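PDB 1YDG: trp repressor binding protein WrbA from Deinococcus radiodurans, which catalyses the reduction of quinones to quinols at the expense of NADH or NADPH, using FMN as cofactor, and works as a homotetramer. Local coordinates for residues T19-G31 with L178-V190. Numbering follows the deposited sequence.
Sequences TGYAMAQEAAEAG and LLENDRASIRHQV. With SO4 (sulfate ion), chain J.
Glu26 reaches from helix 19-31 to two arginines of helix 180-190, Arg183 and Arg187. CB lies against the methyl CG2 of Ile186. With CG anti to the backbone N (chi1 -170°), the chain heads for the other helix, where CG packs on the carbonyl oxygen and CB of Arg183; a bend at chi2 then lays CD over Arg183 CB at 3.9 Å. The carboxylate divides its oxygens. OE1 accepts from Arg183 NH1 at 3.0 Å, met on the anti side of OE1 but tilted out of the carboxylate plane, with a bent N-H...O angle of 140°, whereas OE2 takes Arg187 NH1 at 3.2 Å from above the carboxylate plane, nearly straight at 168°. Arg187 also holds Glu180 through NH2 to OE2 (3.1 Å), making a four-residue salt-bridge network, and a water links Arg183 NH1 to Ala22 O. A glutamine in place of Glu26 would probably leave Arg183 and Arg187 without the negative charge they share across the helices.

Beside this network methyl groups pack closely on side chains and backbone alike. Leu178 CD2 meets Ala22 CB at 3.7 Å, Ile186 CG2 presses on the backbone at Ala27 N, 3.5 Å away, and Ala30 CB rests 3.6 Å from Arg187 CA; the three alanines on helix 19-31 are consistent with an axis separation of 8.4 Å.

The N-terminal end of helix 19-31 belongs to the FMN site: Thr19 N and Gly20 N bind a sulfate, also held by Ser15, Ser16 and Thr17, probably where the FMN phosphate would lie, as in flavodoxins. In this flavodoxin-like fold both helices pack on the central parallel strands, Ala27 and Val190 touching strand 8-13 and Met23 and Ile186 meeting Met121 of strand 117-124, while helix 157-162 lies against Ala184 and His188.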
loop_
_atom_site.group_PDB
_atom_site.type_symbol
_atom_site.label_atom_id
_atom_site.label_comp_id
_atom_site.label_asym_id
_atom_site.label_seq_id
_atom_site.Cartn_x
_atom_site.Cartn_y
_atom_site.Cartn_z
ATOM N N THR B 19 -12.784 2.088 21.596
ATOM C CA THR B 19 -13.128 2.913 20.439
ATOM C C THR B 19 -13.749 2.073 19.315
ATOM O O THR B 19 -14.790 2.432 18.785
ATOM C CB THR B 19 -11.927 3.735 19.928
ATOM O OG1 THR B 19 -11.468 4.581 20.978
ATOM C CG2 THR B 19 -12.309 4.619 18.715
ATOM N N GLY B 20 -13.124 0.945 18.974
ATOM C CA GLY B 20 -13.682 0.053 17.956
ATOM C C GLY B 20 -15.035 -0.531 18.318
ATOM O O GLY B 20 -15.868 -0.750 17.449
ATOM N N TYR B 21 -15.251 -0.784 19.609
ATOM C CA TYR B 21 -16.524 -1.266 20.105
ATOM C C TYR B 21 -17.610 -0.196 19.881
ATOM O O TYR B 21 -18.704 -0.511 19.417
ATOM C CB TYR B 21 -16.403 -1.664 21.583
ATOM C CG TYR B 21 -17.652 -2.237 22.232
ATOM C CD1 TYR B 21 -18.483 -3.121 21.549
ATOM C CD2 TYR B 21 -17.975 -1.932 23.559
ATOM C CE1 TYR B 21 -19.628 -3.657 22.152
ATOM C CE2 TYR B 21 -19.104 -2.465 24.168
ATOM C CZ TYR B 21 -19.931 -3.330 23.459
ATOM O OH TYR B 21 -21.056 -3.880 24.050
ATOM N N ALA B 22 -17.317 1.063 20.192
ATOM C CA ALA B 22 -18.303 2.141 19.952
ATOM C C ALA B 22 -18.618 2.239 18.451
ATOM O O ALA B 22 -19.773 2.369 18.051
ATOM C CB ALA B 22 -17.782 3.470 20.468
ATOM N N MET B 23 -17.576 2.147 17.629
ATOM C CA MET B 23 -17.755 2.213 16.184
ATOM C C MET B 23 -18.582 1.048 15.684
ATOM O O MET B 23 -19.448 1.227 14.859
ATOM C CB MET B 23 -16.396 2.206 15.466
ATOM C CG MET B 23 -15.541 3.429 15.728
ATOM S SD MET B 23 -13.900 3.264 15.020
ATOM C CE MET B 23 -14.290 3.377 13.305
ATOM N N ALA B 24 -18.287 -0.153 16.183
ATOM C CA ALA B 24 -18.959 -1.357 15.734
ATOM C C ALA B 24 -20.419 -1.359 16.145
ATOM O O ALA B 24 -21.280 -1.781 15.368
ATOM C CB ALA B 24 -18.247 -2.584 16.243
ATOM N N GLN B 25 -20.707 -0.854 17.345
ATOM C CA GLN B 25 -22.101 -0.690 17.772
ATOM C C GLN B 25 -22.849 0.265 16.851
ATOM O O GLN B 25 -23.987 -0.006 16.479
ATOM C CB GLN B 25 -22.193 -0.208 19.220
ATOM C CG GLN B 25 -21.645 -1.174 20.256
ATOM C CD GLN B 25 -21.782 -0.623 21.672
ATOM O OE1 GLN B 25 -22.861 -0.669 22.249
ATOM N NE2 GLN B 25 -20.700 -0.074 22.216
ATOM N N GLU B 26 -22.209 1.366 16.464
ATOM C CA GLU B 26 -22.823 2.320 15.520
ATOM C C GLU B 26 -23.090 1.656 14.169
ATOM O O GLU B 26 -24.177 1.806 13.578
ATOM C CB GLU B 26 -21.928 3.567 15.370
ATOM C CG GLU B 26 -22.573 4.722 14.622
ATOM C CD GLU B 26 -23.717 5.391 15.395
ATOM O OE1 GLU B 26 -23.649 5.502 16.632
ATOM O OE2 GLU B 26 -24.690 5.814 14.756
ATOM N N ALA B 27 -22.106 0.886 13.697
ATOM C CA ALA B 27 -22.239 0.076 12.471
ATOM C C ALA B 27 -23.405 -0.904 12.567
ATOM O O ALA B 27 -24.217 -0.995 11.657
ATOM C CB ALA B 27 -20.937 -0.692 12.190
ATOM N N ALA B 28 -23.489 -1.618 13.684
ATOM C CA ALA B 28 -24.534 -2.605 13.879
ATOM C C ALA B 28 -25.950 -2.002 13.866
ATOM O O ALA B 28 -26.857 -2.575 13.266
ATOM C CB ALA B 28 -24.296 -3.380 15.153
ATOM N N GLU B 29 -26.116 -0.849 14.505
ATOM C CA GLU B 29 -27.383 -0.110 14.509
ATOM C C GLU B 29 -27.773 0.401 13.129
ATOM O O GLU B 29 -28.957 0.362 12.736
ATOM C CB GLU B 29 -27.263 1.097 15.443
ATOM C CG GLU B 29 -27.156 0.745 16.897
ATOM C CD GLU B 29 -27.043 1.971 17.808
ATOM O OE1 GLU B 29 -26.807 1.773 19.028
ATOM O OE2 GLU B 29 -27.210 3.127 17.320
ATOM N N ALA B 30 -26.783 0.897 12.388
ATOM C CA ALA B 30 -27.019 1.367 11.024
ATOM C C ALA B 30 -27.464 0.195 10.142
ATOM O O ALA B 30 -28.391 0.330 9.337
ATOM C CB ALA B 30 -25.786 2.027 10.459
ATOM N N GLY B 31 -26.820 -0.955 10.321
ATOM C CA GLY B 31 -27.200 -2.169 9.608
ATOM C C GLY B 31 -28.618 -2.611 9.883
ATOM O O GLY B 31 -29.348 -2.954 8.959
ATOM N N LEU B 178 -17.317 9.244 20.578
ATOM C CA LEU B 178 -17.286 9.487 19.145
ATOM C C LEU B 178 -18.070 10.744 18.783
ATOM O O LEU B 178 -19.106 11.040 19.378
ATOM C CB LEU B 178 -17.850 8.283 18.369
ATOM C CG LEU B 178 -16.920 7.127 17.977
ATOM C CD1 LEU B 178 -15.894 6.813 19.055
ATOM C CD2 LEU B 178 -17.760 5.908 17.657
ATOM N N LEU B 179 -17.559 11.450 17.783
ATOM C CA LEU B 179 -18.194 12.630 17.232
ATOM C C LEU B 179 -19.306 12.212 16.293
ATOM O O LEU B 179 -19.286 11.104 15.750
ATOM C CB LEU B 179 -17.178 13.446 16.439
ATOM C CG LEU B 179 -15.805 13.672 17.067
ATOM C CD1 LEU B 179 -14.953 14.505 16.129
ATOM C CD2 LEU B 179 -15.938 14.336 18.423
ATOM N N GLU B 180 -20.256 13.118 16.087
ATOM C CA GLU B 180 -21.372 12.904 15.159
ATOM C C GLU B 180 -20.885 12.626 13.733
ATOM O O GLU B 180 -21.454 11.790 13.031
ATOM C CB GLU B 180 -22.303 14.127 15.168
ATOM C CG GLU B 180 -23.351 14.198 14.040
ATOM C CD GLU B 180 -24.469 13.182 14.191
ATOM O OE1 GLU B 180 -25.636 13.598 14.361
ATOM O OE2 GLU B 180 -24.187 11.969 14.138
ATOM N N ASN B 181 -19.834 13.329 13.327
ATOM C CA ASN B 181 -19.294 13.213 11.977
ATOM C C ASN B 181 -18.742 11.802 11.728
ATOM O O ASN B 181 -18.993 11.186 10.683
ATOM C CB ASN B 181 -18.191 14.256 11.752
ATOM C CG ASN B 181 -18.518 15.616 12.386
ATOM O OD1 ASN B 181 -19.362 16.374 11.873
ATOM N ND2 ASN B 181 -17.850 15.928 13.515
ATOM N N ASP B 182 -17.990 11.304 12.706
ATOM C CA ASP B 182 -17.531 9.918 12.699
ATOM C C ASP B 182 -18.695 8.929 12.689
ATOM O O ASP B 182 -18.670 7.956 11.942
ATOM C CB ASP B 182 -16.590 9.660 13.879
ATOM C CG ASP B 182 -15.249 10.374 13.719
ATOM O OD1 ASP B 182 -14.861 10.685 12.562
ATOM O OD2 ASP B 182 -14.573 10.623 14.737
ATOM N N ARG B 183 -19.726 9.207 13.478
ATOM C CA ARG B 183 -20.894 8.333 13.569
ATOM C C ARG B 183 -21.709 8.320 12.288
ATOM O O ARG B 183 -22.217 7.284 11.896
ATOM C CB ARG B 183 -21.775 8.729 14.756
ATOM C CG ARG B 183 -21.075 8.522 16.093
ATOM C CD ARG B 183 -21.979 8.773 17.291
ATOM N NE ARG B 183 -21.283 8.541 18.565
ATOM C CZ ARG B 183 -21.019 7.345 19.099
ATOM N NH1 ARG B 183 -21.364 6.213 18.477
ATOM N NH2 ARG B 183 -20.380 7.275 20.269
ATOM N N ALA B 184 -21.828 9.470 11.640
ATOM C CA ALA B 184 -22.573 9.566 10.373
ATOM C C ALA B 184 -21.806 8.915 9.234
ATOM O O ALA B 184 -22.395 8.353 8.309
ATOM C CB ALA B 184 -22.846 11.025 10.053
ATOM N N SER B 185 -20.487 8.983 9.322
ATOM C CA SER B 185 -19.596 8.335 8.377
ATOM C C SER B 185 -19.805 6.815 8.408
ATOM O O SER B 185 -20.033 6.173 7.372
ATOM C CB SER B 185 -18.159 8.703 8.729
ATOM O OG SER B 185 -17.290 8.500 7.644
ATOM N N ILE B 186 -19.785 6.256 9.615
ATOM C CA ILE B 186 -20.005 4.828 9.816
ATOM C C ILE B 186 -21.383 4.423 9.300
ATOM O O ILE B 186 -21.494 3.470 8.539
ATOM C CB ILE B 186 -19.848 4.462 11.319
ATOM C CG1 ILE B 186 -18.388 4.602 11.743
ATOM C CG2 ILE B 186 -20.357 3.059 11.609
ATOM C CD1 ILE B 186 -18.206 4.844 13.221
ATOM N N ARG B 187 -22.420 5.164 9.701
ATOM C CA ARG B 187 -23.801 4.851 9.296
ATOM C C ARG B 187 -23.967 4.754 7.783
ATOM O O ARG B 187 -24.619 3.837 7.265
ATOM C CB ARG B 187 -24.787 5.901 9.838
ATOM C CG ARG B 187 -24.971 5.910 11.359
ATOM C CD ARG B 187 -26.260 6.664 11.817
ATOM N NE ARG B 187 -26.245 8.121 11.574
ATOM C CZ ARG B 187 -25.745 9.048 12.402
ATOM N NH1 ARG B 187 -25.167 8.715 13.551
ATOM N NH2 ARG B 187 -25.809 10.332 12.073
ATOM N N HIS B 188 -23.404 5.720 7.074
ATOM C CA HIS B 188 -23.517 5.778 5.624
ATOM C C HIS B 188 -22.780 4.621 4.964
ATOM O O HIS B 188 -23.318 3.958 4.057
ATOM C CB HIS B 188 -22.990 7.116 5.090
ATOM C CG HIS B 188 -22.833 7.145 3.599
ATOM N ND1 HIS B 188 -23.913 7.208 2.739
ATOM C CD2 HIS B 188 -21.730 7.067 2.814
ATOM C CE1 HIS B 188 -23.478 7.185 1.489
ATOM N NE2 HIS B 188 -22.157 7.108 1.507
ATOM N N GLN B 189 -21.557 4.388 5.424
ATOM C CA GLN B 189 -20.737 3.264 4.940
ATOM C C GLN B 189 -21.492 1.941 4.988
ATOM O O GLN B 189 -21.499 1.199 4.009
ATOM C CB GLN B 189 -19.452 3.141 5.738
ATOM C CG GLN B 189 -18.522 2.026 5.242
ATOM C CD GLN B 189 -17.221 1.971 5.985
ATOM O OE1 GLN B 189 -16.709 2.996 6.439
ATOM N NE2 GLN B 189 -16.650 0.759 6.110
ATOM N N VAL B 190 -22.131 1.676 6.121
ATOM C CA VAL B 190 -22.843 0.424 6.353
ATOM C C VAL B 190 -24.159 0.403 5.580
ATOM O O VAL B 190 -24.471 -0.583 4.932
ATOM C CB VAL B 190 -23.097 0.191 7.859
ATOM C CG1 VAL B 190 -23.926 -1.094 8.099
ATOM C CG2 VAL B 190 -21.765 0.104 8.631
HETATM S S SO4 J . -9.584 0.730 20.511
HETATM O O1 SO4 J . -10.061 1.598 21.589
HETATM O O2 SO4 J . -8.934 1.523 19.488
HETATM O O3 SO4 J . -8.647 -0.225 21.103
HETATM O O4 SO4 J . -10.716 0.054 19.892
HETATM O O HOH W 1 -21.630 3.399 19.500
#